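Local coordinates for protein interferon-inducible and double-stranded-dependent eIF-2kinase (Carassius auratus, PDB 4KMF) that binds left-handed Z-DNA through this Zalpha domain, one piece of a longer PKR-like kinase that probably phosphorylates eIF-2alpha, at residues 1-6 against 36-41; 11-16 against 26-31; 42-45 against 50-53. One frame throughout, in Å; residues are numbered along the deposited sequence.

Interaction 1. Residues 1-6 against 36-41. With nucleotides of chain B.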
loop_
_atom_site.group_PDB
_atom_site.type_symbol
_atom_site.label_atom_id
_atom_site.label_comp_id
_atom_site.label_asym_id
_atom_site.label_seq_id
_atom_site.Cartn_x
_atom_site.Cartn_y
_atom_site.Cartn_z
ATOM N N SER A 1 14.096 -15.781 15.104
ATOM C CA SER A 1 13.237 -16.046 13.915
ATOM C C SER A 1 13.872 -15.556 12.625
ATOM O O SER A 1 14.830 -14.784 12.631
ATOM C CB SER A 1 11.857 -15.415 14.064
ATOM O OG SER A 1 11.866 -14.012 13.777
ATOM N N ALA A 2 13.317 -15.984 11.513
ATOM C CA ALA A 2 13.814 -15.544 10.226
ATOM C C ALA A 2 13.624 -14.039 10.036
ATOM O O ALA A 2 14.446 -13.423 9.383
ATOM C CB ALA A 2 13.150 -16.337 9.091
ATOM N N GLU A 3 12.558 -13.451 10.600
ATOM C CA GLU A 3 12.357 -11.992 10.502
ATOM C C GLU A 3 13.471 -11.249 11.228
ATOM O O GLU A 3 14.027 -10.283 10.702
ATOM C CB GLU A 3 10.989 -11.537 11.052
ATOM C CG GLU A 3 9.786 -12.320 10.558
ATOM C CD GLU A 3 9.380 -12.045 9.116
ATOM O OE1 GLU A 3 8.656 -11.050 8.856
ATOM O OE2 GLU A 3 9.734 -12.867 8.239
ATOM N N THR A 4 13.803 -11.723 12.432
ATOM C CA THR A 4 14.920 -11.181 13.191
ATOM C C THR A 4 16.218 -11.251 12.402
ATOM O O THR A 4 16.951 -10.276 12.338
ATOM C CB THR A 4 15.048 -11.832 14.558
ATOM O OG1 THR A 4 13.790 -11.714 15.229
ATOM C CG2 THR A 4 16.100 -11.155 15.400
ATOM N N GLN A 5 16.462 -12.388 11.758
ATOM C CA GLN A 5 17.642 -12.572 10.956
ATOM C C GLN A 5 17.669 -11.634 9.730
ATOM O O GLN A 5 18.682 -11.000 9.452
ATOM C CB GLN A 5 17.757 -14.052 10.570
ATOM C CG GLN A 5 18.885 -14.333 9.630
ATOM C CD GLN A 5 20.225 -14.062 10.238
ATOM O OE1 GLN A 5 20.371 -13.997 11.466
ATOM N NE2 GLN A 5 21.238 -13.903 9.378
ATOM N N MET A 6 16.543 -11.484 9.045
ATOM C CA MET A 6 16.405 -10.472 7.987
ATOM C C MET A 6 16.690 -9.042 8.484
ATOM O O MET A 6 17.350 -8.264 7.792
ATOM C CB MET A 6 15.002 -10.499 7.404
ATOM C CG MET A 6 14.931 -10.119 5.961
ATOM S SD MET A 6 15.378 -11.539 4.922
ATOM C CE MET A 6 17.141 -11.244 4.732
ATOM N N VAL A 36 11.073 -5.109 2.699
ATOM C CA VAL A 36 12.099 -4.257 3.295
ATOM C C VAL A 36 11.469 -3.160 4.132
ATOM O O VAL A 36 11.912 -2.925 5.257
ATOM C CB VAL A 36 13.036 -3.708 2.249
ATOM C CG1 VAL A 36 14.065 -2.770 2.886
ATOM C CG2 VAL A 36 13.737 -4.921 1.623
ATOM N N ASN A 37 10.420 -2.514 3.610
ATOM C CA ASN A 37 9.773 -1.451 4.374
ATOM C C ASN A 37 9.109 -1.969 5.637
ATOM O O ASN A 37 9.181 -1.333 6.676
ATOM C CB ASN A 37 8.809 -0.653 3.490
ATOM C CG ASN A 37 9.484 0.499 2.813
ATOM O OD1 ASN A 37 10.507 0.991 3.283
ATOM N ND2 ASN A 37 8.897 0.966 1.713
ATOM N N ARG A 38 8.488 -3.144 5.569
ATOM C CA ARG A 38 7.948 -3.776 6.779
ATOM C C ARG A 38 9.050 -3.852 7.861
ATOM O O ARG A 38 8.866 -3.418 8.995
ATOM C CB ARG A 38 7.406 -5.166 6.453
ATOM C CG ARG A 38 6.901 -5.878 7.700
ATOM C CD ARG A 38 6.200 -7.177 7.335
ATOM N NE ARG A 38 7.094 -8.320 7.390
ATOM C CZ ARG A 38 7.425 -9.091 6.347
ATOM N NH1 ARG A 38 6.916 -8.853 5.131
ATOM N NH2 ARG A 38 8.267 -10.122 6.526
ATOM N N HIS A 39 10.207 -4.369 7.478
ATOM C CA HIS A 39 11.325 -4.472 8.400
ATOM C C HIS A 39 11.876 -3.136 8.858
ATOM O O HIS A 39 12.190 -2.984 10.041
ATOM C CB HIS A 39 12.423 -5.357 7.821
ATOM C CG HIS A 39 12.000 -6.778 7.636
ATOM N ND1 HIS A 39 11.436 -7.529 8.650
ATOM C CD2 HIS A 39 12.027 -7.578 6.547
ATOM C CE1 HIS A 39 11.154 -8.737 8.196
ATOM N NE2 HIS A 39 11.503 -8.795 6.922
ATOM N N LEU A 40 12.015 -2.171 7.946
ATOM C CA LEU A 40 12.546 -0.847 8.332
ATOM C C LEU A 40 11.639 -0.172 9.382
ATOM O O LEU A 40 12.131 0.397 10.354
ATOM C CB LEU A 40 12.682 0.065 7.108
ATOM C CG LEU A 40 13.898 -0.301 6.237
ATOM C CD1 LEU A 40 13.883 0.453 4.903
ATOM C CD2 LEU A 40 15.203 -0.109 7.007
ATOM N N TYR A 41 10.318 -0.234 9.181
ATOM C CA TYR A 41 9.408 0.390 10.141
ATOM C C TYR A 41 9.358 -0.366 11.471
ATOM O O TYR A 41 9.248 0.284 12.515
ATOM C CB TYR A 41 8.011 0.642 9.539
ATOM C CG TYR A 41 7.998 1.841 8.599
ATOM C CD1 TYR A 41 8.263 1.679 7.220
ATOM C CD2 TYR A 41 7.746 3.129 9.076
ATOM C CE1 TYR A 41 8.280 2.769 6.346
ATOM C CE2 TYR A 41 7.767 4.238 8.201
ATOM C CZ TYR A 41 8.050 4.045 6.836
ATOM O OH TYR A 41 8.071 5.150 5.995
ATOM P P DG B 5 5.484 -0.450 0.951
ATOM O OP1 DG B 5 6.753 -0.059 0.330
ATOM O OP2 DG B 5 4.622 -1.512 0.348
ATOM O "O5'" DG B 5 5.725 -0.841 2.481
ATOM C "C5'" DG B 5 4.636 -1.307 3.280
ATOM C "C4'" DG B 5 5.152 -1.388 4.698
ATOM O "O4'" DG B 5 5.565 -0.095 5.194
ATOM C "C3'" DG B 5 4.093 -1.904 5.644
ATOM O "O3'" DG B 5 4.443 -3.265 5.841
ATOM C "C2'" DG B 5 4.302 -1.124 6.932
ATOM C "C1'" DG B 5 5.145 0.069 6.547
ATOM N N9 DG B 5 4.404 1.337 6.545
ATOM C C8 DG B 5 4.764 2.494 7.208
ATOM N N7 DG B 5 3.943 3.482 7.007
ATOM C C5 DG B 5 2.952 2.950 6.170
ATOM C C6 DG B 5 1.813 3.589 5.605
ATOM O O6 DG B 5 1.478 4.773 5.792
ATOM N N1 DG B 5 1.044 2.734 4.795
ATOM C C2 DG B 5 1.374 1.408 4.561
ATOM N N2 DG B 5 0.549 0.728 3.749
ATOM N N3 DG B 5 2.498 0.806 5.053
ATOM C C4 DG B 5 3.214 1.623 5.884
ATOM P P DC B 4 7.501 4.826 2.459
ATOM O OP1 DC B 4 8.501 4.373 3.454
ATOM O OP2 DC B 4 7.744 4.452 1.070
ATOM O "O5'" DC B 4 6.042 4.350 2.858
ATOM C "C5'" DC B 4 5.818 3.123 3.602
ATOM C "C4'" DC B 4 4.697 2.346 2.903
ATOM O "O4'" DC B 4 3.454 3.091 2.982
ATOM C "C3'" DC B 4 4.903 2.095 1.409
ATOM O "O3'" DC B 4 4.456 0.779 1.050
ATOM C "C2'" DC B 4 4.025 3.132 0.731
ATOM C "C1'" DC B 4 2.859 3.106 1.690
ATOM N N1 DC B 4 1.991 4.283 1.550
ATOM C C2 DC B 4 0.956 4.264 0.608
ATOM O O2 DC B 4 0.788 3.264 -0.084
ATOM N N3 DC B 4 0.151 5.358 0.495
ATOM C C4 DC B 4 0.380 6.443 1.255
ATOM N N4 DC B 4 -0.441 7.475 1.146
ATOM C C5 DC B 4 1.431 6.480 2.235
ATOM C C6 DC B 4 2.214 5.397 2.339
ATOM P P DC B 6 3.383 -4.408 6.189
ATOM O OP1 DC B 6 3.966 -5.148 7.327
ATOM O OP2 DC B 6 3.170 -5.117 4.917
ATOM O "O5'" DC B 6 2.064 -3.722 6.693
ATOM C "C5'" DC B 6 1.150 -4.637 7.254
ATOM C "C4'" DC B 6 -0.243 -4.228 6.844
ATOM O "O4'" DC B 6 -0.568 -2.982 7.501
ATOM C "C3'" DC B 6 -0.505 -4.008 5.368
ATOM O "O3'" DC B 6 -1.804 -4.523 5.115
ATOM C "C2'" DC B 6 -0.512 -2.488 5.221
ATOM C "C1'" DC B 6 -1.087 -2.059 6.556
ATOM N N1 DC B 6 -0.710 -0.683 7.010
ATOM C C2 DC B 6 -1.536 0.385 6.641
ATOM O O2 DC B 6 -2.525 0.162 5.934
ATOM N N3 DC B 6 -1.235 1.625 7.067
ATOM C C4 DC B 6 -0.137 1.801 7.825
ATOM N N4 DC B 6 0.152 3.044 8.228
ATOM C C5 DC B 6 0.722 0.718 8.230
ATOM C C6 DC B 6 0.401 -0.502 7.784
#
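E3 reaches from the first turn of helix 2-17 to the guanidinium of R38 in a salt bridge, OE1 to NH2 2.5 Å, through the syn lone pair of OE1. Carboxylate and guanidinium lie nearly coplanar, 6° apart, although the oxygen sits slightly off the guanidinium plane. E3 reaches this point by a bend at chi2, while R38 runs out with CG anti to the backbone N (chi1 177°) and turns at chi3. The aliphatic part of R38 passes the DNA backbone, with CD 3.0 Å from OP1 of DC6 of chain B. H39 lies between the helices: M6 CB sits over one ring face as a CH-pi contact, 4.3 Å from the centroid, and ND1 is held by E7.

On the DNA side, N37 ND2 donates to OP1 of DG5 of chain B at 2.7 Å. Y41 OH donates to OP1 of DC4 of chain B, also 2.7 Å, while its ring face covers C8 of DG5 of chain B at 3.3 Å above the plane, a hallmark of Zalpha recognition. Segments 2-6 and 36-41 run nearly at right angles (85°); V36 of the recognition helix packs on helix 22-29, and W59 of strand 58-61 meets Y41 edge-to-face.

Interaction 2. Residues 11-16 against 26-31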
loop_
_atom_site.group_PDB
_atom_site.type_symbol
_atom_site.label_atom_id
_atom_site.label_comp_id
_atom_site.label_asym_id
_atom_site.label_seq_id
_atom_site.Cartn_x
_atom_site.Cartn_y
_atom_site.Cartn_z
ATOM N N ILE A 11 20.299 -4.168 9.136
ATOM C CA ILE A 11 21.198 -3.385 10.002
ATOM C C ILE A 11 22.662 -3.458 9.535
ATOM O O ILE A 11 23.353 -2.429 9.476
ATOM C CB ILE A 11 21.071 -3.797 11.505
ATOM C CG1 ILE A 11 19.647 -3.525 12.012
ATOM C CG2 ILE A 11 22.121 -3.110 12.393
ATOM C CD1 ILE A 11 19.214 -2.061 11.992
ATOM N N ASP A 12 23.118 -4.660 9.185
ATOM C CA ASP A 12 24.491 -4.839 8.693
ATOM C C ASP A 12 24.708 -4.041 7.411
ATOM O O ASP A 12 25.765 -3.407 7.227
ATOM C CB ASP A 12 24.788 -6.328 8.438
ATOM C CG ASP A 12 24.845 -7.159 9.719
ATOM O OD1 ASP A 12 24.965 -6.609 10.841
ATOM O OD2 ASP A 12 24.790 -8.405 9.596
ATOM N N PHE A 13 23.711 -4.079 6.523
ATOM C CA PHE A 13 23.756 -3.298 5.307
ATOM C C PHE A 13 23.933 -1.793 5.586
ATOM O O PHE A 13 24.763 -1.107 4.935
ATOM C CB PHE A 13 22.526 -3.551 4.429
ATOM C CG PHE A 13 22.575 -2.782 3.149
ATOM C CD1 PHE A 13 21.958 -1.523 3.038
ATOM C CD2 PHE A 13 23.321 -3.266 2.064
ATOM C CE1 PHE A 13 22.087 -0.772 1.858
ATOM C CE2 PHE A 13 23.405 -2.529 0.877
ATOM C CZ PHE A 13 22.787 -1.296 0.774
ATOM N N LEU A 14 23.135 -1.258 6.513
ATOM C CA LEU A 14 23.274 0.163 6.850
ATOM C C LEU A 14 24.594 0.474 7.532
ATOM O O LEU A 14 25.152 1.537 7.292
ATOM C CB LEU A 14 22.088 0.681 7.661
ATOM C CG LEU A 14 20.755 0.587 6.919
ATOM C CD1 LEU A 14 19.598 0.771 7.884
ATOM C CD2 LEU A 14 20.662 1.601 5.763
ATOM N N ARG A 15 25.078 -0.422 8.383
ATOM C CA ARG A 15 26.412 -0.247 9.009
ATOM C C ARG A 15 27.512 -0.213 7.935
ATOM O O ARG A 15 28.440 0.617 8.023
ATOM C CB ARG A 15 26.691 -1.342 10.043
ATOM N N GLN A 16 27.397 -1.076 6.912
ATOM C CA GLN A 16 28.426 -1.182 5.874
ATOM C C GLN A 16 28.319 -0.072 4.833
ATOM O O GLN A 16 29.332 0.379 4.288
ATOM C CB GLN A 16 28.394 -2.559 5.200
ATOM N N ALA A 26 16.618 -2.875 -0.569
ATOM C CA ALA A 26 15.914 -4.016 -1.190
ATOM C C ALA A 26 16.716 -4.735 -2.260
ATOM O O ALA A 26 16.748 -5.966 -2.277
ATOM C CB ALA A 26 14.577 -3.583 -1.732
ATOM N N LYS A 27 17.378 -3.988 -3.133
ATOM C CA LYS A 27 18.164 -4.598 -4.198
ATOM C C LYS A 27 19.313 -5.452 -3.643
ATOM O O LYS A 27 19.582 -6.535 -4.167
ATOM C CB LYS A 27 18.710 -3.515 -5.136
ATOM N N GLU A 28 19.977 -4.977 -2.587
ATOM C CA GLU A 28 21.094 -5.736 -1.981
ATOM C C GLU A 28 20.688 -6.924 -1.093
ATOM O O GLU A 28 21.287 -8.001 -1.158
ATOM C CB GLU A 28 22.067 -4.813 -1.279
ATOM C CG GLU A 28 23.258 -5.550 -0.540
ATOM C CD GLU A 28 24.171 -6.483 -1.399
ATOM O OE1 GLU A 28 24.062 -6.560 -2.666
ATOM O OE2 GLU A 28 25.024 -7.151 -0.754
ATOM N N ILE A 29 19.677 -6.755 -0.269
ATOM C CA ILE A 29 19.202 -7.870 0.553
ATOM C C ILE A 29 18.436 -8.866 -0.343
ATOM O O ILE A 29 18.300 -10.055 -0.006
ATOM C CB ILE A 29 18.329 -7.354 1.770
ATOM C CG1 ILE A 29 19.072 -6.269 2.562
ATOM C CG2 ILE A 29 17.959 -8.477 2.703
ATOM C CD1 ILE A 29 20.561 -6.582 2.913
ATOM N N GLY A 30 17.943 -8.368 -1.489
ATOM C CA GLY A 30 17.251 -9.170 -2.501
ATOM C C GLY A 30 15.826 -9.487 -2.110
ATOM O O GLY A 30 15.305 -10.565 -2.447
ATOM N N LEU A 31 15.192 -8.560 -1.380
ATOM C CA LEU A 31 13.794 -8.681 -0.983
ATOM C C LEU A 31 12.981 -7.599 -1.674
ATOM O O LEU A 31 13.505 -6.549 -2.022
ATOM C CB LEU A 31 13.647 -8.491 0.521
ATOM C CG LEU A 31 14.314 -9.504 1.433
ATOM C CD1 LEU A 31 14.279 -8.883 2.842
ATOM C CD2 LEU A 31 13.591 -10.844 1.399
#
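F13 projects from helix 2-17 onto the last turn of helix 22-29, where it meets E28 and I29. This is helix-on-helix packing within the winged helix-turn-helix fold of the Zalpha domain, at the surface, its nearest atom about 9 Å from the bound DNA.

Along the first segment, I11 touches L43 of helix 33-45 and L61 of strand 58-61. F13 follows and carries the whole contact. Its trans first torsion (chi1 -178°) swings the ring out across the gap between the helices, where it also touches T24 and I25. One ring corner leans on the aliphatic stem of E28, and the bend of that chain at chi2 (57°) carries the carboxylate onward, its plane 33° from that of the ring. Replacing F13 by an alanine would probably leave the E28 stem and the I25 side chain without their aromatic neighbour and open a gap between the two helices. L14, next along, turns inward to I25 and L61.

No hydrogen bond spans the two segments, and the contact is made by carbon atoms alone. The tip of I29 bears on the root of the phenylalanine side chain, CD1 to F13 CB 3.9 Å, and the ring corner at F13 CE2 lies 3.3 Å from E28 CG.

Interaction 3. Residues 42-45 against 50-53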
loop_
_atom_site.group_PDB
_atom_site.type_symbol
_atom_site.label_atom_id
_atom_site.label_comp_id
_atom_site.label_asym_id
_atom_site.label_seq_id
_atom_site.Cartn_x
_atom_site.Cartn_y
_atom_site.Cartn_z
ATOM N N ASN A 42 9.493 -1.707 11.458
ATOM C CA ASN A 42 9.655 -2.458 12.735
ATOM C C ASN A 42 10.942 -2.031 13.429
ATOM O O ASN A 42 10.944 -1.788 14.638
ATOM C CB ASN A 42 9.789 -3.973 12.499
ATOM C CG ASN A 42 8.518 -4.630 12.025
ATOM O OD1 ASN A 42 7.427 -4.131 12.238
ATOM N ND2 ASN A 42 8.665 -5.811 11.437
ATOM N N LEU A 43 12.030 -1.920 12.656
ATOM C CA LEU A 43 13.325 -1.469 13.189
ATOM C C LEU A 43 13.233 -0.049 13.738
ATOM O O LEU A 43 13.950 0.310 14.651
ATOM C CB LEU A 43 14.429 -1.589 12.133
ATOM C CG LEU A 43 14.941 -2.992 11.842
ATOM C CD1 LEU A 43 15.822 -2.978 10.622
ATOM C CD2 LEU A 43 15.712 -3.521 13.073
ATOM N N GLN A 44 12.356 0.775 13.193
ATOM C CA GLN A 44 12.127 2.079 13.757
ATOM C C GLN A 44 11.353 2.026 15.079
ATOM O O GLN A 44 11.696 2.725 16.044
ATOM C CB GLN A 44 11.396 2.934 12.738
ATOM C CG GLN A 44 11.261 4.369 13.220
ATOM C CD GLN A 44 10.708 5.249 12.173
ATOM O OE1 GLN A 44 11.381 6.176 11.727
ATOM N NE2 GLN A 44 9.468 5.000 11.782
ATOM N N ARG A 45 10.333 1.173 15.146
ATOM C CA ARG A 45 9.621 0.928 16.393
ATOM C C ARG A 45 10.551 0.421 17.487
ATOM O O ARG A 45 10.369 0.751 18.642
ATOM C CB ARG A 45 8.499 -0.083 16.194
ATOM C CG ARG A 45 7.317 0.440 15.459
ATOM C CD ARG A 45 6.160 -0.571 15.504
ATOM N NE ARG A 45 5.245 -0.253 16.608
ATOM C CZ ARG A 45 4.213 -1.011 17.005
ATOM N NH1 ARG A 45 3.916 -2.156 16.396
ATOM N NH2 ARG A 45 3.448 -0.604 18.006
ATOM N N PHE A 50 16.229 5.140 12.033
ATOM C CA PHE A 50 15.312 6.283 11.877
ATOM C C PHE A 50 15.233 6.664 10.396
ATOM O O PHE A 50 16.138 6.373 9.606
ATOM C CB PHE A 50 15.763 7.478 12.740
ATOM C CG PHE A 50 17.030 8.098 12.264
ATOM C CD1 PHE A 50 16.993 9.218 11.430
ATOM C CD2 PHE A 50 18.258 7.544 12.606
ATOM C CE1 PHE A 50 18.198 9.785 10.973
ATOM C CE2 PHE A 50 19.446 8.097 12.152
ATOM C CZ PHE A 50 19.415 9.213 11.331
ATOM N N ASN A 51 14.138 7.307 10.011
ATOM C CA ASN A 51 14.079 7.819 8.647
ATOM C C ASN A 51 14.030 9.345 8.597
ATOM O O ASN A 51 13.677 9.990 9.594
ATOM C CB ASN A 51 12.976 7.134 7.870
ATOM C CG ASN A 51 11.686 7.858 7.932
ATOM O OD1 ASN A 51 11.505 8.908 7.281
ATOM N ND2 ASN A 51 10.747 7.298 8.663
ATOM N N SER A 52 14.406 9.902 7.453
ATOM C CA SER A 52 14.711 11.326 7.338
ATOM C C SER A 52 13.511 12.204 7.042
ATOM O O SER A 52 13.657 13.439 7.001
ATOM C CB SER A 52 15.729 11.542 6.242
ATOM O OG SER A 52 15.143 11.236 4.999
ATOM N N ASN A 53 12.342 11.613 6.801
ATOM C CA ASN A 53 11.169 12.428 6.361
ATOM C C ASN A 53 11.301 13.040 4.964
ATOM O O ASN A 53 10.493 13.900 4.551
ATOM C CB ASN A 53 10.837 13.558 7.335
ATOM C CG ASN A 53 10.261 13.057 8.625
ATOM O OD1 ASN A 53 9.619 12.001 8.662
ATOM N ND2 ASN A 53 10.486 13.809 9.710
HETATM O O HOH W 1 8.274 7.352 9.818
#
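F50 faces the end of helix 33-45 with its backbone, its CA 3.9 Å from OE1 of Q44. Its CB points away from the helix, and the side chain touches D60 and M62. The next residue, N51, makes the polar contact. Its backbone N and its side-chain ND2 both donate to Q44 OE1, at 3.4 and 3.3 Å, and both bonds are weak; the ND2 bond is well bent, 128° at the hydrogen. Q44 reaches them on an extended chain, and the two amide planes stand 40° apart. A water joins the same amides from a second direction, accepting from N51 ND2 at 2.7 Å and from Q44 NE2 at 3.3 Å.

The contact links the end of the recognition helix to the first strand of the beta-hairpin wing, 49-51 paired antiparallel with 58-61, as in other winged-helix domains. Both Q44 and N51 also rest on W59 of the partner strand, and N51 touches P57.

Beyond the strand the chain turns. S52 OG is hydrogen-bonded to E54 and V58 N. At N53 the backbone N donates to N51 OD1 at 2.9 Å, closing an Asx turn, with the donor tilted 28° from the carbonyl plane.

From the N terminus, helix 2-17 supplies the first half of two contacts. Interaction 1 closes the longer loop, bringing 36-41 back to the start of the helix, and interaction 2 closes a shorter loop lying wholly within it, joining 11-16 to the end of helix 22-29. M6 bridges these two, packing on I29 and L31, while V36 lies against A26 and L31. Interaction 3 follows in series, its short loop leading from helix 33-45 into the wing. It meets interaction 1 through Y41 and N51, and interaction 2 through L43 and I11. Together the contacts tie the three helices to one another and the DNA-facing helix to the wing.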